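Local coordinates for pesticidial crystal protein CRY2AA (Bacillus thuringiensis serovar kurstaki, PDB 1I5P), which binds midgut epithelial cells of mosquito and moth larvae and promotes their colloid-osmotic lysis as a three-domain insecticidal delta-endotoxin, at residues K63-L68 / S260-Q265; L267-G272 / G517-S522; E489-F494 / P626-P631; Y543-R548 / I622-T627; I557-N562 / I590-I595. One frame throughout, in Å; residues are numbered along the deposited sequence.

In the fold
Contacts 4 and 5 belong to the C-terminal beta sandwich. Contact 4 pairs two strands of one sheet by backbone hydrogen bonds. Contact 5 joins the two sheets mainly by aliphatic packing, with no hydrogen bond between its segments. Strands 541-550 and 585-597 link the two. Contact 3 lies beside contact 4, shares Pro626 and Thr627 with it, and is more open; there a tyrosine meets a turn. Contact 1 is in the helical domain, near its junction with the sandwich. Contact 2 is buried closest to the chain centre and combines valine-on-glutamine packing with a water bridge and a CH...O contact. Val65 O to Leu267 N ties contact 1 to contact 2, and Ser260 O to Arg548 to contact 4.

Contact 1. Residues K63-L68 / S260-Q265; sequences KKVGSL and SLFKYQ
Two polar partners hold the side-chain oxygen of Gln265. Water 1 sits 2.6 Å from Gln265 OE1, and Lys71 NZ hydrogen-bonds to it. The Leu68 methyl CD1 packs against the same oxygen at 3.4 Å. The water also lies near Leu68 O, so it can bridge the Leu68 backbone and the Gln265 side chain, although it has more acceptors around it than protons to give. The contact belongs to the helical bundle of the N-terminal domain. It joins the end of helix 53-65 to the loop that leaves helix 238-259 and runs on into strand 267-268. Val65, on the last turn of its helix, carries the apolar half, and its two methyls do different work. CG1 is anti to the backbone N (chi1 172°) and lies against the loop backbone, 3.9 Å from Leu261 O. CG2 turns to the Phe262 ring and meets CD2 at 3.8 Å, with the two side chains at about a right angle. Phe262 in turn packs on Leu185 of helix 170-193, so Val65 is joined through it to another helix of the bundle. Arg189 of that helix bonds to the carbonyl oxygens of Phe262 and Tyr264. The loop is fixed in shape as well. Residues 261-264 form a type I beta turn, closed by a hydrogen bond of 2.8 Å from Tyr264 N to Leu261 O.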
# COMPACT_ATOMS: atom_id res chain seq x y z
N LYS A 63 -4.38 7.36 -11.46
CA LYS A 63 -4.32 7.60 -12.90
C LYS A 63 -4.31 9.08 -13.29
O LYS A 63 -3.74 9.45 -14.31
CB LYS A 63 -5.49 6.89 -13.59
CG LYS A 63 -5.33 5.38 -13.68
CD LYS A 63 -6.50 4.73 -14.38
CE LYS A 63 -6.21 3.27 -14.70
NZ LYS A 63 -5.19 3.10 -15.77
N LYS A 64 -4.95 9.92 -12.49
CA LYS A 64 -4.97 11.36 -12.76
C LYS A 64 -3.57 11.93 -12.56
O LYS A 64 -3.08 12.71 -13.38
CB LYS A 64 -5.94 12.07 -11.82
CG LYS A 64 -7.40 12.00 -12.25
CD LYS A 64 -7.62 12.73 -13.57
CE LYS A 64 -9.09 12.75 -13.95
NZ LYS A 64 -9.32 13.40 -15.27
N VAL A 65 -2.93 11.52 -11.47
CA VAL A 65 -1.59 11.98 -11.14
C VAL A 65 -0.57 11.32 -12.07
O VAL A 65 0.47 11.91 -12.40
CB VAL A 65 -1.23 11.60 -9.68
CG1 VAL A 65 0.24 11.89 -9.39
CG2 VAL A 65 -2.12 12.36 -8.71
N GLY A 66 -0.88 10.10 -12.50
CA GLY A 66 0.01 9.36 -13.37
C GLY A 66 0.04 9.79 -14.82
O GLY A 66 0.82 9.26 -15.61
N SER A 67 -0.79 10.77 -15.18
CA SER A 67 -0.84 11.24 -16.56
C SER A 67 -1.05 12.75 -16.67
O SER A 67 -1.92 13.31 -16.00
CB SER A 67 -1.94 10.51 -17.32
OG SER A 67 -2.12 11.07 -18.60
N LEU A 68 -0.26 13.40 -17.51
CA LEU A 68 -0.36 14.84 -17.70
C LEU A 68 -1.75 15.27 -18.14
O LEU A 68 -2.16 16.41 -17.94
CB LEU A 68 0.67 15.31 -18.73
CG LEU A 68 0.77 16.84 -18.89
CD1 LEU A 68 1.04 17.49 -17.53
CD2 LEU A 68 1.88 17.19 -19.88
N SER A 260 -0.20 14.23 -1.06
CA SER A 260 1.10 14.88 -1.07
C SER A 260 1.81 14.69 -2.41
O SER A 260 2.96 15.12 -2.57
CB SER A 260 1.98 14.36 0.08
OG SER A 260 2.18 12.96 -0.00
N LEU A 261 1.13 14.05 -3.36
CA LEU A 261 1.69 13.85 -4.70
C LEU A 261 0.88 14.64 -5.72
O LEU A 261 1.22 14.68 -6.90
CB LEU A 261 1.72 12.36 -5.08
CG LEU A 261 2.71 11.51 -4.28
CD1 LEU A 261 2.62 10.06 -4.73
CD2 LEU A 261 4.14 12.05 -4.45
N PHE A 262 -0.21 15.27 -5.27
CA PHE A 262 -1.05 16.07 -6.16
C PHE A 262 -0.20 17.20 -6.75
O PHE A 262 -0.49 17.72 -7.82
CB PHE A 262 -2.22 16.69 -5.39
CG PHE A 262 -3.46 15.82 -5.35
CD1 PHE A 262 -4.64 16.32 -4.80
CD2 PHE A 262 -3.47 14.53 -5.86
CE1 PHE A 262 -5.80 15.56 -4.77
CE2 PHE A 262 -4.62 13.75 -5.84
CZ PHE A 262 -5.80 14.27 -5.30
N LYS A 263 0.85 17.58 -6.03
CA LYS A 263 1.75 18.64 -6.46
C LYS A 263 2.53 18.23 -7.72
O LYS A 263 3.21 19.05 -8.33
CB LYS A 263 2.74 18.99 -5.34
CG LYS A 263 3.83 17.92 -5.16
CD LYS A 263 4.41 17.84 -3.74
CE LYS A 263 5.49 18.86 -3.45
NZ LYS A 263 6.28 18.44 -2.26
N TYR A 264 2.44 16.96 -8.08
CA TYR A 264 3.13 16.45 -9.27
C TYR A 264 2.18 16.09 -10.40
O TYR A 264 1.00 15.80 -10.18
CB TYR A 264 3.97 15.22 -8.93
CG TYR A 264 5.15 15.49 -8.02
CD1 TYR A 264 5.14 15.08 -6.69
CD2 TYR A 264 6.26 16.20 -8.48
CE1 TYR A 264 6.21 15.37 -5.83
CE2 TYR A 264 7.33 16.50 -7.64
CZ TYR A 264 7.30 16.08 -6.32
OH TYR A 264 8.33 16.42 -5.47
N GLN A 265 2.69 16.11 -11.63
CA GLN A 265 1.92 15.74 -12.80
C GLN A 265 2.73 14.72 -13.58
O GLN A 265 3.95 14.79 -13.62
CB GLN A 265 1.66 16.94 -13.71
CG GLN A 265 0.70 17.97 -13.14
CD GLN A 265 0.51 19.14 -14.08
OE1 GLN A 265 -0.39 19.14 -14.93
NE2 GLN A 265 1.37 20.15 -13.95
O HOH W 1 -2.00 17.08 -15.11

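Contact 2. Residues L267-G272 / G517-S522; sequences LMVSSG and GNQGDS
Val269 packs its methyl CG1 against the amide end of Gln519, 3.5 Å from CD. The two side chains cross at about a right angle. CG1 is the branch anti to the backbone N, and this turns it to the glutamine. Gln519 is bent at chi2 (-69°), which brings the amide to the valine. Leu261 packs on both residues, so the valine and glutamine are also joined through the loop of contact 1. The backbones meet further along, where Gly272 CA and Gln519 CA are 3.9 Å apart. Gly272 CA is 3.2 Å from Gln519 O, a CA-H...O contact with an angle of 131° at the hydrogen. Water 2 joins the same carbonyl to the other segment: it donates to Gln519 O at 2.8 Å and is hydrogen-bonded to Ser271 OG at 2.5 Å. The 517-522 loop sits between strands 510-513 and 522-525 of the C-terminal beta sandwich. Strand 267-268 adds to the sheet of the sandwich beside strand 493-496. Within the loop, Asn518 ND2 donates to Gly520 O at 3.2 Å from above the carbonyl plane, and also to Met620 O. Ser257 OG bonds to Gln519 N. The two segments share no direct hydrogen bond, so Gln519 O is served across the contact by a water and a polarised CH group.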
# COMPACT_ATOMS: atom_id res chain seq x y z
N LEU A 267 3.20 11.52 -12.99
CA LEU A 267 4.02 10.75 -12.07
C LEU A 267 3.34 9.42 -11.78
O LEU A 267 2.32 9.38 -11.07
CB LEU A 267 4.21 11.51 -10.76
CG LEU A 267 5.03 10.75 -9.72
CD1 LEU A 267 6.41 10.45 -10.27
CD2 LEU A 267 5.12 11.56 -8.44
N MET A 268 3.89 8.35 -12.33
CA MET A 268 3.33 7.03 -12.13
C MET A 268 3.79 6.48 -10.78
O MET A 268 4.97 6.22 -10.58
CB MET A 268 3.78 6.08 -13.25
CG MET A 268 3.27 4.66 -13.09
SD MET A 268 4.06 3.49 -14.22
CE MET A 268 5.57 3.10 -13.32
N VAL A 269 2.86 6.33 -9.85
CA VAL A 269 3.20 5.79 -8.54
C VAL A 269 3.29 4.28 -8.78
O VAL A 269 2.27 3.61 -8.90
CB VAL A 269 2.08 6.11 -7.53
CG1 VAL A 269 2.39 5.50 -6.17
CG2 VAL A 269 1.91 7.62 -7.42
N SER A 270 4.51 3.77 -8.87
CA SER A 270 4.73 2.35 -9.16
C SER A 270 4.28 1.37 -8.09
O SER A 270 4.09 0.18 -8.38
CB SER A 270 6.21 2.11 -9.48
OG SER A 270 6.98 2.05 -8.29
N SER A 271 4.12 1.84 -6.86
CA SER A 271 3.68 0.98 -5.78
C SER A 271 3.22 1.80 -4.59
O SER A 271 3.54 2.98 -4.48
CB SER A 271 4.81 0.04 -5.36
OG SER A 271 5.92 0.77 -4.88
N GLY A 272 2.46 1.16 -3.71
CA GLY A 272 1.98 1.84 -2.53
C GLY A 272 2.23 1.01 -1.29
O GLY A 272 3.08 0.13 -1.29
N GLY A 517 1.24 8.05 4.76
CA GLY A 517 0.97 8.82 3.56
C GLY A 517 2.20 8.92 2.67
O GLY A 517 2.46 9.96 2.07
N ASN A 518 2.95 7.82 2.56
CA ASN A 518 4.18 7.79 1.78
C ASN A 518 4.21 6.71 0.69
O ASN A 518 5.28 6.36 0.19
CB ASN A 518 5.36 7.59 2.73
CG ASN A 518 6.70 7.69 2.04
OD1 ASN A 518 7.03 8.71 1.44
ND2 ASN A 518 7.50 6.62 2.13
N GLN A 519 3.04 6.19 0.32
CA GLN A 519 2.95 5.13 -0.69
C GLN A 519 3.85 3.96 -0.31
O GLN A 519 4.50 3.35 -1.15
CB GLN A 519 3.35 5.65 -2.07
CG GLN A 519 2.47 6.78 -2.61
CD GLN A 519 1.07 6.33 -2.99
OE1 GLN A 519 0.25 7.14 -3.44
NE2 GLN A 519 0.78 5.04 -2.80
N GLY A 520 3.86 3.64 0.98
CA GLY A 520 4.68 2.54 1.46
C GLY A 520 5.58 3.00 2.58
O GLY A 520 5.62 4.19 2.89
N ASP A 521 6.30 2.07 3.21
CA ASP A 521 7.17 2.45 4.31
C ASP A 521 8.47 3.07 3.84
O ASP A 521 8.81 3.02 2.65
CB ASP A 521 7.45 1.23 5.21
CG ASP A 521 6.19 0.66 5.83
OD1 ASP A 521 5.19 1.41 5.94
OD2 ASP A 521 6.19 -0.53 6.22
N SER A 522 9.20 3.66 4.77
CA SER A 522 10.47 4.30 4.45
C SER A 522 11.65 3.45 4.93
O SER A 522 11.48 2.49 5.68
CB SER A 522 10.54 5.69 5.09
OG SER A 522 10.52 5.61 6.51
O HOH W 2 5.87 1.20 -2.37

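Contact 3. Residues E489-F494 / P626-P631; sequences EDYTGF and PTNLPP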
# COMPACT_ATOMS: atom_id res chain seq x y z
N GLU A 489 6.86 3.34 -20.62
CA GLU A 489 7.17 3.22 -22.04
C GLU A 489 7.30 4.60 -22.68
O GLU A 489 8.13 4.80 -23.57
CB GLU A 489 6.08 2.42 -22.75
CG GLU A 489 5.33 1.47 -21.83
CD GLU A 489 5.50 0.01 -22.21
OE1 GLU A 489 6.65 -0.47 -22.27
OE2 GLU A 489 4.47 -0.65 -22.45
N ASP A 490 6.49 5.55 -22.23
CA ASP A 490 6.53 6.90 -22.77
C ASP A 490 7.18 7.88 -21.80
O ASP A 490 7.79 7.46 -20.82
CB ASP A 490 5.12 7.37 -23.13
CG ASP A 490 4.16 7.35 -21.95
OD1 ASP A 490 3.01 7.81 -22.12
OD2 ASP A 490 4.56 6.88 -20.85
N TYR A 491 7.07 9.17 -22.09
CA TYR A 491 7.67 10.19 -21.23
C TYR A 491 6.81 10.52 -20.02
O TYR A 491 6.26 11.62 -19.90
CB TYR A 491 7.96 11.46 -22.02
CG TYR A 491 8.86 12.44 -21.29
CD1 TYR A 491 9.72 12.00 -20.28
CD2 TYR A 491 8.88 13.79 -21.63
CE1 TYR A 491 10.57 12.87 -19.63
CE2 TYR A 491 9.74 14.68 -20.98
CZ TYR A 491 10.58 14.21 -19.98
OH TYR A 491 11.45 15.07 -19.33
N THR A 492 6.71 9.55 -19.11
CA THR A 492 5.94 9.70 -17.89
C THR A 492 6.88 9.52 -16.70
O THR A 492 7.81 8.72 -16.76
CB THR A 492 4.83 8.63 -17.81
OG1 THR A 492 3.97 8.75 -18.95
CG2 THR A 492 4.01 8.79 -16.53
N GLY A 493 6.64 10.26 -15.62
CA GLY A 493 7.47 10.13 -14.44
C GLY A 493 7.12 8.84 -13.71
O GLY A 493 6.13 8.20 -14.05
N PHE A 494 7.92 8.45 -12.73
CA PHE A 494 7.66 7.23 -11.99
C PHE A 494 8.38 7.20 -10.65
O PHE A 494 9.39 7.89 -10.47
CB PHE A 494 8.06 6.00 -12.82
CG PHE A 494 9.53 5.93 -13.13
CD1 PHE A 494 10.36 5.04 -12.45
CD2 PHE A 494 10.09 6.74 -14.12
CE1 PHE A 494 11.72 4.96 -12.74
CE2 PHE A 494 11.46 6.66 -14.42
CZ PHE A 494 12.27 5.77 -13.72
N PRO A 626 9.22 14.43 -15.16
CA PRO A 626 9.63 15.04 -16.42
C PRO A 626 10.23 16.40 -16.11
O PRO A 626 9.67 17.18 -15.34
CB PRO A 626 8.32 15.11 -17.19
CG PRO A 626 7.67 13.82 -16.78
CD PRO A 626 7.86 13.88 -15.27
N THR A 627 11.38 16.67 -16.71
CA THR A 627 12.12 17.91 -16.48
C THR A 627 11.34 19.21 -16.68
O THR A 627 11.65 20.22 -16.05
CB THR A 627 13.38 17.96 -17.36
OG1 THR A 627 13.00 18.12 -18.74
CG2 THR A 627 14.17 16.67 -17.22
N ASN A 628 10.34 19.20 -17.54
CA ASN A 628 9.57 20.41 -17.80
C ASN A 628 8.27 20.49 -17.00
O ASN A 628 7.39 21.29 -17.31
CB ASN A 628 9.27 20.54 -19.29
CG ASN A 628 8.67 19.27 -19.88
OD1 ASN A 628 8.69 18.21 -19.25
ND2 ASN A 628 8.14 19.38 -21.10
N LEU A 629 8.17 19.67 -15.96
CA LEU A 629 6.97 19.65 -15.13
C LEU A 629 7.33 19.88 -13.67
O LEU A 629 7.34 18.94 -12.87
CB LEU A 629 6.22 18.33 -15.27
CG LEU A 629 5.66 17.98 -16.66
CD1 LEU A 629 4.95 16.64 -16.60
CD2 LEU A 629 4.70 19.08 -17.12
N PRO A 630 7.67 21.12 -13.31
CA PRO A 630 8.02 21.40 -11.91
C PRO A 630 6.81 21.22 -11.00
O PRO A 630 5.66 21.34 -11.44
CB PRO A 630 8.50 22.85 -11.97
CG PRO A 630 7.64 23.43 -13.07
CD PRO A 630 7.74 22.35 -14.12
N PRO A 631 7.04 20.91 -9.71
CA PRO A 631 5.92 20.72 -8.78
C PRO A 631 5.11 22.00 -8.53
O PRO A 631 5.62 23.12 -8.68
CB PRO A 631 6.61 20.21 -7.52
CG PRO A 631 7.95 20.89 -7.59
CD PRO A 631 8.32 20.67 -9.04
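A type I beta turn, Pro626 to Leu629, lies at the end of strand 617-626, the last of the chain, and its first residues hold the ring of Tyr491. Thr627 N donates to Tyr491 OH at 3.1 Å, with an angle of 142° at the hydrogen. Thr627 OG1 adds a weak bond of 3.5 Å to the same oxygen. The hydroxyl also bonds to Ser542 O, so two bonds and one weak one meet there. Pro626 covers one face: its CB lies 4.1 Å from the ring centroid, 27° off the normal, a CH-pi contact. Tyr491 CG is anti to the backbone N (chi1 -167°), which carries the ring out to the turn. Both segments run off strands of the beta sandwich; 493-496 and 617-626 are antiparallel neighbours in one sheet. Tyr543, on strand 541-550 beyond 617-626, meets the Tyr491 ring edge-to-face and bonds to Thr492 O. Tyr491 is the centre of an inverse gamma turn. After it the chain nears the proline, and Gly493 N lies 3.8 Å from Pro626 CD. Thr492 points away from the turn; its OG1 donates at 2.7 Å to Asp490 OD2, which it meets from above the carboxylate plane.

Contact 4. Residues Y543-R548 / I622-T627; sequences YNLYLR and IMFVPT
Leu545 CD1 sits over one face of the Phe624 ring, 3.9 Å from the centroid and 18° off the normal, a CH-pi contact. Leu545 CG is anti to its backbone N and Phe624 CG beside its own, and the two side chains run side by side in the same direction. The two strands are antiparallel neighbours in one sheet of the C-terminal beta sandwich, with axes at 149°. Asn544 pairs with Val625 and Tyr546 with Met623, each by two backbone hydrogen bonds; the shortest is Asn544 N to Val625 O, 2.7 Å. Leu545, Leu547, Ile622 and Phe624 share one face, which looks into the sandwich. Leu547 and Ile622 lie side by side there and pack on Ile607 of the facing sheet. On the other face, Met623 CG stands between the backbone N and the carbonyl carbon, 3.6 Å from Tyr546 CB. A bend at chi2 (-104°), away from the usual values, then carries CE to Arg548 CB, 3.6 Å away. The arginine forms a salt bridge with Asp589 and a hydrogen bond with Ser260 O, in the helical domain. Tyr546 leans toward Val625, its CD1 3.8 Å from CG2. At the far end, Tyr543 turns a ring edge to the backbone: CD2 is 3.6 Å from Val625 C. Water 3 lies in the plane of the Tyr546 ring, 3.1 Å from its OH, and accepts a bond of 3.0 Å from Asn544 ND2.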
# COMPACT_ATOMS: atom_id res chain seq x y z
N TYR A 543 14.88 12.95 -16.72
CA TYR A 543 13.99 13.36 -15.64
C TYR A 543 14.72 14.11 -14.55
O TYR A 543 15.95 14.02 -14.43
CB TYR A 543 13.35 12.13 -14.98
CG TYR A 543 12.53 11.22 -15.86
CD1 TYR A 543 13.12 10.21 -16.61
CD2 TYR A 543 11.14 11.36 -15.93
CE1 TYR A 543 12.35 9.34 -17.40
CE2 TYR A 543 10.36 10.50 -16.71
CZ TYR A 543 10.97 9.50 -17.44
OH TYR A 543 10.20 8.67 -18.23
N ASN A 544 13.96 14.85 -13.76
CA ASN A 544 14.53 15.53 -12.60
C ASN A 544 14.31 14.52 -11.49
O ASN A 544 13.19 14.03 -11.29
CB ASN A 544 13.77 16.82 -12.26
CG ASN A 544 14.24 18.00 -13.07
OD1 ASN A 544 15.43 18.18 -13.30
ND2 ASN A 544 13.29 18.83 -13.50
N LEU A 545 15.38 14.17 -10.80
CA LEU A 545 15.28 13.22 -9.71
C LEU A 545 14.97 13.95 -8.42
O LEU A 545 15.69 14.88 -8.02
CB LEU A 545 16.59 12.44 -9.55
CG LEU A 545 16.68 11.49 -8.35
CD1 LEU A 545 15.68 10.36 -8.50
CD2 LEU A 545 18.10 10.93 -8.26
N TYR A 546 13.90 13.52 -7.76
CA TYR A 546 13.48 14.09 -6.49
C TYR A 546 13.53 12.99 -5.45
O TYR A 546 13.06 11.88 -5.68
CB TYR A 546 12.05 14.63 -6.56
CG TYR A 546 11.86 15.90 -7.35
CD1 TYR A 546 11.71 15.87 -8.73
CD2 TYR A 546 11.82 17.15 -6.71
CE1 TYR A 546 11.53 17.04 -9.47
CE2 TYR A 546 11.64 18.33 -7.43
CZ TYR A 546 11.50 18.27 -8.81
OH TYR A 546 11.33 19.43 -9.53
N LEU A 547 14.13 13.28 -4.31
CA LEU A 547 14.17 12.30 -3.24
C LEU A 547 13.32 12.83 -2.11
O LEU A 547 13.56 13.93 -1.60
CB LEU A 547 15.61 12.08 -2.74
CG LEU A 547 16.59 11.43 -3.73
CD1 LEU A 547 17.89 11.10 -3.01
CD2 LEU A 547 15.98 10.16 -4.31
N ARG A 548 12.29 12.07 -1.75
CA ARG A 548 11.42 12.45 -0.65
C ARG A 548 12.11 11.88 0.58
O ARG A 548 12.30 10.66 0.69
CB ARG A 548 10.02 11.85 -0.80
CG ARG A 548 9.12 12.10 0.41
CD ARG A 548 7.64 11.96 0.07
NE ARG A 548 7.16 13.04 -0.78
CZ ARG A 548 5.88 13.24 -1.11
NH1 ARG A 548 4.94 12.43 -0.64
NH2 ARG A 548 5.54 14.26 -1.89
N ILE A 622 11.47 7.78 -4.05
CA ILE A 622 12.38 8.10 -5.14
C ILE A 622 11.46 8.40 -6.31
O ILE A 622 10.73 7.52 -6.77
CB ILE A 622 13.29 6.90 -5.47
CG1 ILE A 622 14.12 6.52 -4.24
CG2 ILE A 622 14.21 7.23 -6.65
CD1 ILE A 622 14.78 5.14 -4.34
N MET A 623 11.48 9.63 -6.79
CA MET A 623 10.61 9.97 -7.91
C MET A 623 11.27 10.69 -9.05
O MET A 623 11.98 11.69 -8.86
CB MET A 623 9.41 10.77 -7.42
CG MET A 623 9.76 11.87 -6.47
SD MET A 623 9.35 11.43 -4.78
CE MET A 623 9.11 13.06 -4.11
N PHE A 624 11.05 10.17 -10.26
CA PHE A 624 11.58 10.75 -11.48
C PHE A 624 10.43 11.52 -12.11
O PHE A 624 9.37 10.96 -12.41
CB PHE A 624 12.07 9.66 -12.43
CG PHE A 624 13.19 8.83 -11.86
CD1 PHE A 624 12.93 7.83 -10.95
CD2 PHE A 624 14.51 9.08 -12.22
CE1 PHE A 624 13.96 7.08 -10.39
CE2 PHE A 624 15.56 8.34 -11.66
CZ PHE A 624 15.27 7.33 -10.75
N VAL A 625 10.64 12.82 -12.30
CA VAL A 625 9.62 13.68 -12.86
C VAL A 625 10.10 14.33 -14.15
O VAL A 625 11.26 14.72 -14.26
CB VAL A 625 9.25 14.78 -11.83
CG1 VAL A 625 8.12 15.64 -12.34
CG2 VAL A 625 8.87 14.12 -10.50
N PRO A 626 9.22 14.43 -15.16
CA PRO A 626 9.63 15.04 -16.42
C PRO A 626 10.23 16.40 -16.11
O PRO A 626 9.67 17.18 -15.34
CB PRO A 626 8.32 15.11 -17.19
CG PRO A 626 7.67 13.82 -16.78
CD PRO A 626 7.86 13.88 -15.27
N THR A 627 11.38 16.67 -16.71
CA THR A 627 12.12 17.91 -16.48
C THR A 627 11.34 19.21 -16.68
O THR A 627 11.65 20.22 -16.05
CB THR A 627 13.38 17.96 -17.36
OG1 THR A 627 13.00 18.12 -18.74
CG2 THR A 627 14.17 16.67 -17.22
O HOH W 3 10.48 18.66 -12.42

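Contact 5. Residues I557-N562 / I590-I595; sequences IRVTIN and INIGNI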
# COMPACT_ATOMS: atom_id res chain seq x y z
N ILE A 557 23.41 14.10 1.29
CA ILE A 557 23.03 13.11 0.30
C ILE A 557 23.96 13.15 -0.91
O ILE A 557 24.21 14.20 -1.49
CB ILE A 557 21.59 13.34 -0.20
CG1 ILE A 557 20.62 13.38 0.99
CG2 ILE A 557 21.18 12.22 -1.14
CD1 ILE A 557 19.20 13.71 0.60
N ARG A 558 24.47 11.98 -1.28
CA ARG A 558 25.35 11.86 -2.44
C ARG A 558 24.74 10.84 -3.39
O ARG A 558 24.68 9.64 -3.10
CB ARG A 558 26.75 11.41 -2.02
CG ARG A 558 27.58 12.50 -1.34
CD ARG A 558 28.95 11.99 -0.92
NE ARG A 558 29.83 13.07 -0.47
CZ ARG A 558 29.69 13.72 0.68
NH1 ARG A 558 28.70 13.41 1.52
NH2 ARG A 558 30.54 14.69 1.00
N VAL A 559 24.27 11.34 -4.53
CA VAL A 559 23.65 10.49 -5.53
C VAL A 559 24.58 10.28 -6.71
O VAL A 559 25.10 11.24 -7.28
CB VAL A 559 22.32 11.11 -6.03
CG1 VAL A 559 21.68 10.20 -7.07
CG2 VAL A 559 21.38 11.32 -4.86
N THR A 560 24.78 9.03 -7.08
CA THR A 560 25.64 8.70 -8.20
C THR A 560 24.83 7.95 -9.24
O THR A 560 24.27 6.88 -8.96
CB THR A 560 26.84 7.84 -7.76
OG1 THR A 560 27.54 8.52 -6.71
CG2 THR A 560 27.79 7.62 -8.92
N ILE A 561 24.77 8.52 -10.43
CA ILE A 561 24.03 7.94 -11.54
C ILE A 561 24.54 8.57 -12.84
O ILE A 561 24.83 9.77 -12.88
CB ILE A 561 22.51 8.20 -11.38
CG1 ILE A 561 21.73 7.54 -12.51
CG2 ILE A 561 22.24 9.71 -11.31
CD1 ILE A 561 20.23 7.53 -12.28
N ASN A 562 24.68 7.77 -13.89
CA ASN A 562 25.17 8.26 -15.17
C ASN A 562 26.59 8.80 -15.04
O ASN A 562 27.00 9.69 -15.78
CB ASN A 562 24.27 9.40 -15.69
CG ASN A 562 22.83 8.96 -15.92
OD1 ASN A 562 21.90 9.75 -15.77
ND2 ASN A 562 22.65 7.70 -16.31
N ILE A 590 13.59 16.68 -2.11
CA ILE A 590 14.87 17.27 -2.49
C ILE A 590 15.13 17.10 -3.98
O ILE A 590 15.15 15.97 -4.49
CB ILE A 590 16.04 16.60 -1.75
CG1 ILE A 590 15.70 16.40 -0.27
CG2 ILE A 590 17.29 17.46 -1.92
CD1 ILE A 590 15.42 17.68 0.50
N ASN A 591 15.32 18.21 -4.67
CA ASN A 591 15.60 18.18 -6.10
C ASN A 591 17.08 17.86 -6.25
O ASN A 591 17.95 18.70 -5.98
CB ASN A 591 15.26 19.54 -6.73
CG ASN A 591 15.35 19.53 -8.26
OD1 ASN A 591 14.85 20.44 -8.93
ND2 ASN A 591 16.00 18.51 -8.81
N ILE A 592 17.38 16.63 -6.66
CA ILE A 592 18.76 16.19 -6.83
C ILE A 592 19.35 16.71 -8.14
O ILE A 592 20.50 17.14 -8.18
CB ILE A 592 18.86 14.66 -6.82
CG1 ILE A 592 18.24 14.10 -5.53
CG2 ILE A 592 20.31 14.24 -6.94
CD1 ILE A 592 18.85 14.66 -4.26
N GLY A 593 18.57 16.65 -9.20
CA GLY A 593 19.06 17.12 -10.48
C GLY A 593 18.54 16.31 -11.65
O GLY A 593 17.78 15.35 -11.47
N ASN A 594 18.95 16.70 -12.85
CA ASN A 594 18.54 16.03 -14.06
C ASN A 594 19.32 14.74 -14.30
O ASN A 594 20.54 14.70 -14.16
CB ASN A 594 18.72 16.98 -15.25
CG ASN A 594 18.40 16.32 -16.57
OD1 ASN A 594 19.25 15.67 -17.18
ND2 ASN A 594 17.16 16.48 -17.02
N ILE A 595 18.60 13.68 -14.65
CA ILE A 595 19.23 12.40 -14.91
C ILE A 595 18.66 11.79 -16.18
O ILE A 595 17.57 12.15 -16.62
CB ILE A 595 19.04 11.41 -13.72
CG1 ILE A 595 17.59 10.95 -13.63
CG2 ILE A 595 19.47 12.08 -12.43
CD1 ILE A 595 17.29 9.69 -14.43
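Ile590 starts the contact, with its CG1 4.5 Å from Ile557 CD1. This is a loose touch, and Val568 of strand 564-571 also packs on Ile590. Two residues on, Ile592 comes closer. Its CG2 branch is anti to the backbone N and points to the opposite strand, where it meets Val559 CG2 at 3.7 Å and Val559 CB at 3.8 Å. The two side chains cross at a slant. Ile592 and Gly593 form a classic beta bulge facing Leu545 on strand 541-550. Gly593 takes backbone angles (145/180°) that only a residue without CB adopts easily. The bulge shifts the alternation, and the next side chain toward the other strand is Ile595. Its CG2 touches Ile561 CG2 at 3.8 Å, the side chains crossing at about a right angle. Asn562 OD1 lies 3.9 Å from Ile595 C and accepts a hydrogen bond from Val596 N. The strands run nearly parallel, 18° between axes, but 9.0 Å apart. No hydrogen bond joins the two segments. Aliphatic branches meeting between two sheets are typical of a beta sandwich, here the jelly roll of the C-terminal domain.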